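Local atomic coordinates of chromosome segregation protein smc (PDB entry 3KTA), a protein that binds and hydrolyses ATP through its ABC-type ATPase head, of which this chain is the N-terminal part, and is probably required for chromosome condensation and partitioning. Residues 81-86 with 101-106. Residues are numbered along the deposited sequence; the frame is centred on the assembly and turned at random.
Sequences EVAIYF and VIRRRV
A single carboxylate oxygen, Glu81 OE1, accepts three N-H groups from two arginines of the neighbouring strand in the antiparallel beta hairpin formed by strands 80-87 and 99-106. Arg105 grips it side-on: NE lies 2.7 Å from Glu81 OE1 and NH2 2.9 Å, with the carboxylate and guanidinium planes only 15° apart. Arg103 NH1 also reaches Glu81 OE1, at 2.8 Å, but from above the carboxylate, 53° out of its plane, although the oxygen lies in Arg103's own guanidinium plane. Each arginine starts with CG anti to the backbone N and then bends at chi3, which turns both heads onto the same oxygen; the two positive guanidinium groups would probably keep Glu81 ionised. The hairpin belongs to the antiparallel sheet of the N-terminal part of the ABC ATPase head. Strand directions 170° apart and four backbone hydrogen bonds, two in each of the pairs Val82-Arg104 and Ile84-Ile102, establish the pairing; Ile84 N to Ile102 O measures 2.8 Å. On the face carrying these two pairs, Val82 and Ile84 pack against helix 39-49, which begins with Lys39 and Ser40 of the ATP-binding loop, while the extended Arg104 reaches the carbonyl oxygens of Phe48 and Gly52. The salt-bridge face continues through Ala83 to Tyr85, whose hydroxyl bonds Glu8 on strand 3-10. Val101 CG1 lies over one face of that ring, toward its rim, in a CH-pi contact 3.9 Å from the Tyr85 centroid, while Val101 CG2 touches Tyr85 CD2 at 3.5 Å.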
loop_
_atom_site.group_PDB
_atom_site.type_symbol
_atom_site.label_atom_id
_atom_site.label_comp_id
_atom_site.label_asym_id
_atom_site.label_seq_id
_atom_site.Cartn_x
_atom_site.Cartn_y
_atom_site.Cartn_z
ATOM N N GLU A 81 -3.118 -20.756 -3.509
ATOM C CA GLU A 81 -1.994 -20.640 -2.594
ATOM C C GLU A 81 -1.100 -19.440 -2.904
ATOM O O GLU A 81 -0.782 -19.173 -4.058
ATOM C CB GLU A 81 -1.167 -21.917 -2.637
ATOM C CG GLU A 81 0.087 -21.881 -1.785
ATOM C CD GLU A 81 0.795 -23.217 -1.792
ATOM O OE1 GLU A 81 0.273 -24.164 -1.169
ATOM O OE2 GLU A 81 1.864 -23.318 -2.421
ATOM N N VAL A 82 -0.688 -18.733 -1.859
ATOM C CA VAL A 82 0.291 -17.664 -2.004
ATOM C C VAL A 82 1.419 -17.895 -1.013
ATOM O O VAL A 82 1.168 -18.218 0.155
ATOM C CB VAL A 82 -0.344 -16.283 -1.747
ATOM C CG1 VAL A 82 0.701 -15.164 -1.874
ATOM C CG2 VAL A 82 -1.487 -16.048 -2.739
ATOM N N ALA A 83 2.650 -17.758 -1.495
ATOM C CA ALA A 83 3.812 -17.724 -0.619
ATOM C C ALA A 83 4.468 -16.357 -0.725
ATOM O O ALA A 83 4.628 -15.816 -1.823
ATOM C CB ALA A 83 4.802 -18.817 -0.987
ATOM N N ILE A 84 4.841 -15.790 0.417
ATOM C CA ILE A 84 5.531 -14.515 0.433
ATOM C C ILE A 84 6.909 -14.699 1.083
ATOM O O ILE A 84 7.033 -15.353 2.130
ATOM C CB ILE A 84 4.677 -13.419 1.131
ATOM C CG1 ILE A 84 5.335 -12.041 0.968
ATOM C CG2 ILE A 84 4.424 -13.767 2.626
ATOM C CD1 ILE A 84 4.418 -10.884 1.381
ATOM N N TYR A 85 7.941 -14.185 0.427
ATOM C CA TYR A 85 9.325 -14.345 0.901
ATOM C C TYR A 85 9.839 -12.995 1.404
ATOM O O TYR A 85 9.977 -12.041 0.621
ATOM C CB TYR A 85 10.214 -14.874 -0.235
ATOM C CG TYR A 85 9.869 -16.287 -0.660
ATOM C CD1 TYR A 85 8.686 -16.562 -1.332
ATOM C CD2 TYR A 85 10.709 -17.343 -0.364
ATOM C CE1 TYR A 85 8.350 -17.858 -1.715
ATOM C CE2 TYR A 85 10.384 -18.645 -0.739
ATOM C CZ TYR A 85 9.204 -18.894 -1.410
ATOM O OH TYR A 85 8.878 -20.186 -1.788
ATOM N N PHE A 86 10.097 -12.899 2.709
ATOM C CA PHE A 86 10.641 -11.672 3.277
ATOM C C PHE A 86 12.138 -11.784 3.492
ATOM O O PHE A 86 12.628 -12.770 4.055
ATOM C CB PHE A 86 10.009 -11.366 4.629
ATOM C CG PHE A 86 8.625 -10.815 4.550
ATOM C CD1 PHE A 86 7.522 -11.648 4.725
ATOM C CD2 PHE A 86 8.420 -9.457 4.330
ATOM C CE1 PHE A 86 6.229 -11.138 4.670
ATOM C CE2 PHE A 86 7.129 -8.940 4.281
ATOM C CZ PHE A 86 6.044 -9.777 4.442
ATOM N N VAL A 101 9.495 -17.033 5.360
ATOM C CA VAL A 101 8.576 -17.414 4.287
ATOM C C VAL A 101 7.243 -17.749 4.928
ATOM O O VAL A 101 7.161 -18.605 5.822
ATOM C CB VAL A 101 9.089 -18.652 3.501
ATOM C CG1 VAL A 101 8.140 -18.999 2.323
ATOM C CG2 VAL A 101 10.502 -18.418 2.976
ATOM N N ILE A 102 6.191 -17.085 4.468
ATOM C CA ILE A 102 4.846 -17.376 4.933
ATOM C C ILE A 102 4.020 -17.866 3.745
ATOM O O ILE A 102 4.098 -17.300 2.653
ATOM C CB ILE A 102 4.194 -16.138 5.562
ATOM C CG1 ILE A 102 4.947 -15.726 6.831
ATOM C CG2 ILE A 102 2.736 -16.397 5.863
ATOM C CD1 ILE A 102 4.530 -14.360 7.371
ATOM N N ARG A 103 3.257 -18.938 3.950
ATOM C CA ARG A 103 2.430 -19.494 2.882
ATOM C C ARG A 103 1.025 -19.698 3.415
ATOM O O ARG A 103 0.848 -20.121 4.556
ATOM C CB ARG A 103 2.994 -20.834 2.384
ATOM C CG ARG A 103 2.142 -21.499 1.314
ATOM C CD ARG A 103 2.986 -22.399 0.416
ATOM N NE ARG A 103 3.696 -23.431 1.165
ATOM C CZ ARG A 103 3.293 -24.696 1.264
ATOM N NH1 ARG A 103 2.171 -25.092 0.672
ATOM N NH2 ARG A 103 4.016 -25.567 1.964
ATOM N N ARG A 104 0.034 -19.386 2.584
ATOM C CA ARG A 104 -1.360 -19.633 2.912
ATOM C C ARG A 104 -2.021 -20.341 1.744
ATOM O O ARG A 104 -1.848 -19.955 0.581
ATOM C CB ARG A 104 -2.114 -18.335 3.206
ATOM C CG ARG A 104 -3.539 -18.572 3.652
ATOM C CD ARG A 104 -4.316 -17.268 3.767
ATOM N NE ARG A 104 -5.718 -17.478 4.140
ATOM C CZ ARG A 104 -6.567 -16.490 4.398
ATOM N NH1 ARG A 104 -6.155 -15.227 4.317
ATOM N NH2 ARG A 104 -7.832 -16.754 4.734
ATOM N N ARG A 105 -2.787 -21.375 2.057
ATOM C CA ARG A 105 -3.519 -22.097 1.024
ATOM C C ARG A 105 -4.985 -22.148 1.439
ATOM O O ARG A 105 -5.295 -22.486 2.578
ATOM C CB ARG A 105 -2.943 -23.511 0.872
ATOM C CG ARG A 105 -3.668 -24.382 -0.128
ATOM C CD ARG A 105 -3.101 -25.798 -0.127
ATOM N NE ARG A 105 -1.740 -25.876 -0.642
ATOM C CZ ARG A 105 -1.082 -27.019 -0.811
ATOM N NH1 ARG A 105 -1.666 -28.161 -0.489
ATOM N NH2 ARG A 105 0.156 -27.022 -1.285
ATOM N N VAL A 106 -5.890 -21.791 0.532
ATOM C CA VAL A 106 -7.318 -21.903 0.819
ATOM C C VAL A 106 -7.953 -22.944 -0.095
ATOM O O VAL A 106 -7.647 -23.009 -1.281
ATOM C CB VAL A 106 -8.062 -20.559 0.653
ATOM C CG1 VAL A 106 -7.998 -20.092 -0.793
ATOM C CG2 VAL A 106 -9.504 -20.698 1.105
#